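Local structure of dihydropteroate synthase (Burkholderia cenocepacia, 2Y5S) at residues P10-R15 and A187-V192. The protein probably catalyses the condensation of para-aminobenzoate with 6-hydroxymethyl-7,8-dihydropterin diphosphate to 7,8-dihydropteroate, a step in folate synthesis. Numbering follows the deposited sequence.
Sequences PLQCGR and AERICV
Leu11 and Gln12 meet the 3-10 turn 187-189 at the end of the TIM barrel where its strands begin: their strand, half of the small hairpin 11-13/16-18, lies beside the start of barrel strand 190-193. A single backbone hydrogen bond joins the two segments. Gln12 N donates to Glu188 O at 2.8 Å with a nearly straight N-H...O angle of 160°, reaching the oxygen from 39° above the carbonyl plane. The same oxygen also takes a CA-H...O contact, with Leu11 CA 3.4 Å from Glu188 O.

Apolar contact follows from Leu11. With its CG anti to the backbone N (chi1 -172°), the side chain runs in over the chain as the turn becomes strand. Its CD1 rests on backbone, 3.6 Å from Arg189 C and equally close to Ile190 C, while CD2 comes 4.0 Å from Cys191 SG. The side chain of Cys191 is in turn about 7 Å from the bound 7,8-dihydropteroate.

The third contact is between the aliphatic parts of two polar side chains. Arg189 sends its guanidinium away to the carbonyl oxygens of Ser141, Val136 and Arg137, while its CG packs on Gln12 CB and CG. The two side chains cross at a slant, amide and guanidinium planes steeply inclined to each other, and touch where Gln12 CG lies 3.8 Å from Arg189 CG.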
loop_
_atom_site.group_PDB
_atom_site.type_symbol
_atom_site.label_atom_id
_atom_site.label_comp_id
_atom_site.label_asym_id
_atom_site.label_seq_id
_atom_site.Cartn_x
_atom_site.Cartn_y
_atom_site.Cartn_z
ATOM N N PRO B 10 -5.942 -23.692 -2.238
ATOM C CA PRO B 10 -7.128 -23.593 -1.394
ATOM C C PRO B 10 -6.934 -24.084 0.046
ATOM O O PRO B 10 -6.031 -24.884 0.337
ATOM C CB PRO B 10 -8.155 -24.471 -2.119
ATOM C CG PRO B 10 -7.337 -25.456 -2.870
ATOM C CD PRO B 10 -6.113 -24.696 -3.306
ATOM N N LEU B 11 -7.812 -23.599 0.921
ATOM C CA LEU B 11 -7.793 -23.960 2.319
ATOM C C LEU B 11 -9.146 -24.526 2.771
ATOM O O LEU B 11 -10.157 -23.834 2.755
ATOM C CB LEU B 11 -7.431 -22.733 3.157
ATOM C CG LEU B 11 -7.188 -23.010 4.648
ATOM C CD1 LEU B 11 -6.000 -23.958 4.831
ATOM C CD2 LEU B 11 -6.984 -21.677 5.447
ATOM N N GLN B 12 -9.159 -25.781 3.189
ATOM C CA GLN B 12 -10.339 -26.340 3.847
ATOM C C GLN B 12 -10.419 -25.695 5.248
ATOM O O GLN B 12 -9.468 -25.749 6.007
ATOM C CB GLN B 12 -10.229 -27.852 3.889
ATOM C CG GLN B 12 -11.305 -28.565 4.671
ATOM C CD GLN B 12 -12.689 -28.290 4.145
ATOM O OE1 GLN B 12 -12.926 -28.329 2.932
ATOM N NE2 GLN B 12 -13.625 -28.007 5.059
ATOM N N CYS B 13 -11.542 -25.052 5.557
ATOM C CA CYS B 13 -11.618 -24.177 6.716
ATOM C C CYS B 13 -12.916 -24.389 7.462
ATOM O O CYS B 13 -13.770 -23.511 7.532
ATOM C CB CYS B 13 -11.447 -22.714 6.289
ATOM S SG CYS B 13 -11.143 -21.575 7.635
ATOM N N GLY B 14 -13.049 -25.586 8.019
ATOM C CA GLY B 14 -14.225 -25.953 8.792
ATOM C C GLY B 14 -15.462 -25.977 7.918
ATOM O O GLY B 14 -15.562 -26.798 7.022
ATOM N N ARG B 15 -16.399 -25.066 8.174
ATOM C CA ARG B 15 -17.636 -25.010 7.386
ATOM C C ARG B 15 -17.379 -24.507 5.970
ATOM O O ARG B 15 -18.237 -24.634 5.123
ATOM C CB ARG B 15 -18.664 -24.069 8.029
ATOM C CG ARG B 15 -19.291 -24.552 9.311
ATOM C CD ARG B 15 -20.124 -23.435 9.928
ATOM N NE ARG B 15 -19.286 -22.355 10.479
ATOM C CZ ARG B 15 -19.753 -21.183 10.911
ATOM N NH1 ARG B 15 -21.052 -20.899 10.837
ATOM N NH2 ARG B 15 -18.917 -20.277 11.407
ATOM N N ALA B 187 -3.665 -32.338 3.950
ATOM C CA ALA B 187 -2.838 -31.183 3.575
ATOM C C ALA B 187 -3.634 -29.930 3.243
ATOM O O ALA B 187 -3.160 -28.814 3.481
ATOM C CB ALA B 187 -1.949 -31.537 2.388
ATOM N N GLU B 188 -4.829 -30.107 2.689
ATOM C CA GLU B 188 -5.663 -28.964 2.306
ATOM C C GLU B 188 -6.246 -28.158 3.492
ATOM O O GLU B 188 -6.711 -27.037 3.304
ATOM C CB GLU B 188 -6.781 -29.394 1.334
ATOM C CG GLU B 188 -7.500 -30.660 1.709
ATOM C CD GLU B 188 -6.947 -31.915 0.996
ATOM O OE1 GLU B 188 -5.835 -32.387 1.331
ATOM O OE2 GLU B 188 -7.647 -32.429 0.093
ATOM N N ARG B 189 -6.200 -28.709 4.706
ATOM C CA ARG B 189 -6.652 -27.997 5.913
ATOM C C ARG B 189 -5.580 -27.082 6.504
ATOM O O ARG B 189 -5.841 -26.361 7.470
ATOM C CB ARG B 189 -7.056 -29.007 6.993
ATOM C CG ARG B 189 -8.303 -29.857 6.678
ATOM C CD ARG B 189 -8.469 -30.962 7.711
ATOM N NE ARG B 189 -8.586 -30.381 9.045
ATOM C CZ ARG B 189 -8.396 -31.011 10.201
ATOM N NH1 ARG B 189 -8.067 -32.299 10.252
ATOM N NH2 ARG B 189 -8.531 -30.319 11.333
ATOM N N ILE B 190 -4.375 -27.117 5.939
ATOM C CA ILE B 190 -3.213 -26.472 6.539
ATOM C C ILE B 190 -2.797 -25.223 5.770
ATOM O O ILE B 190 -2.642 -25.236 4.546
ATOM C CB ILE B 190 -2.001 -27.451 6.620
ATOM C CG1 ILE B 190 -2.374 -28.701 7.447
ATOM C CG2 ILE B 190 -0.775 -26.754 7.260
ATOM C CD1 ILE B 190 -1.424 -29.906 7.278
ATOM N N CYS B 191 -2.616 -24.136 6.510
ATOM C CA CYS B 191 -1.910 -22.972 6.006
ATOM C C CYS B 191 -0.755 -22.685 6.938
ATOM O O CYS B 191 -0.676 -23.260 8.026
ATOM C CB CYS B 191 -2.819 -21.761 5.876
ATOM S SG CYS B 191 -3.527 -21.114 7.379
ATOM N N VAL B 192 0.173 -21.852 6.480
ATOM C CA VAL B 192 1.373 -21.545 7.251
ATOM C C VAL B 192 1.575 -20.037 7.366
ATOM O O VAL B 192 1.071 -19.247 6.545
ATOM C CB VAL B 192 2.615 -22.152 6.602
ATOM C CG1 VAL B 192 2.471 -23.678 6.475
ATOM C CG2 VAL B 192 2.885 -21.492 5.232
#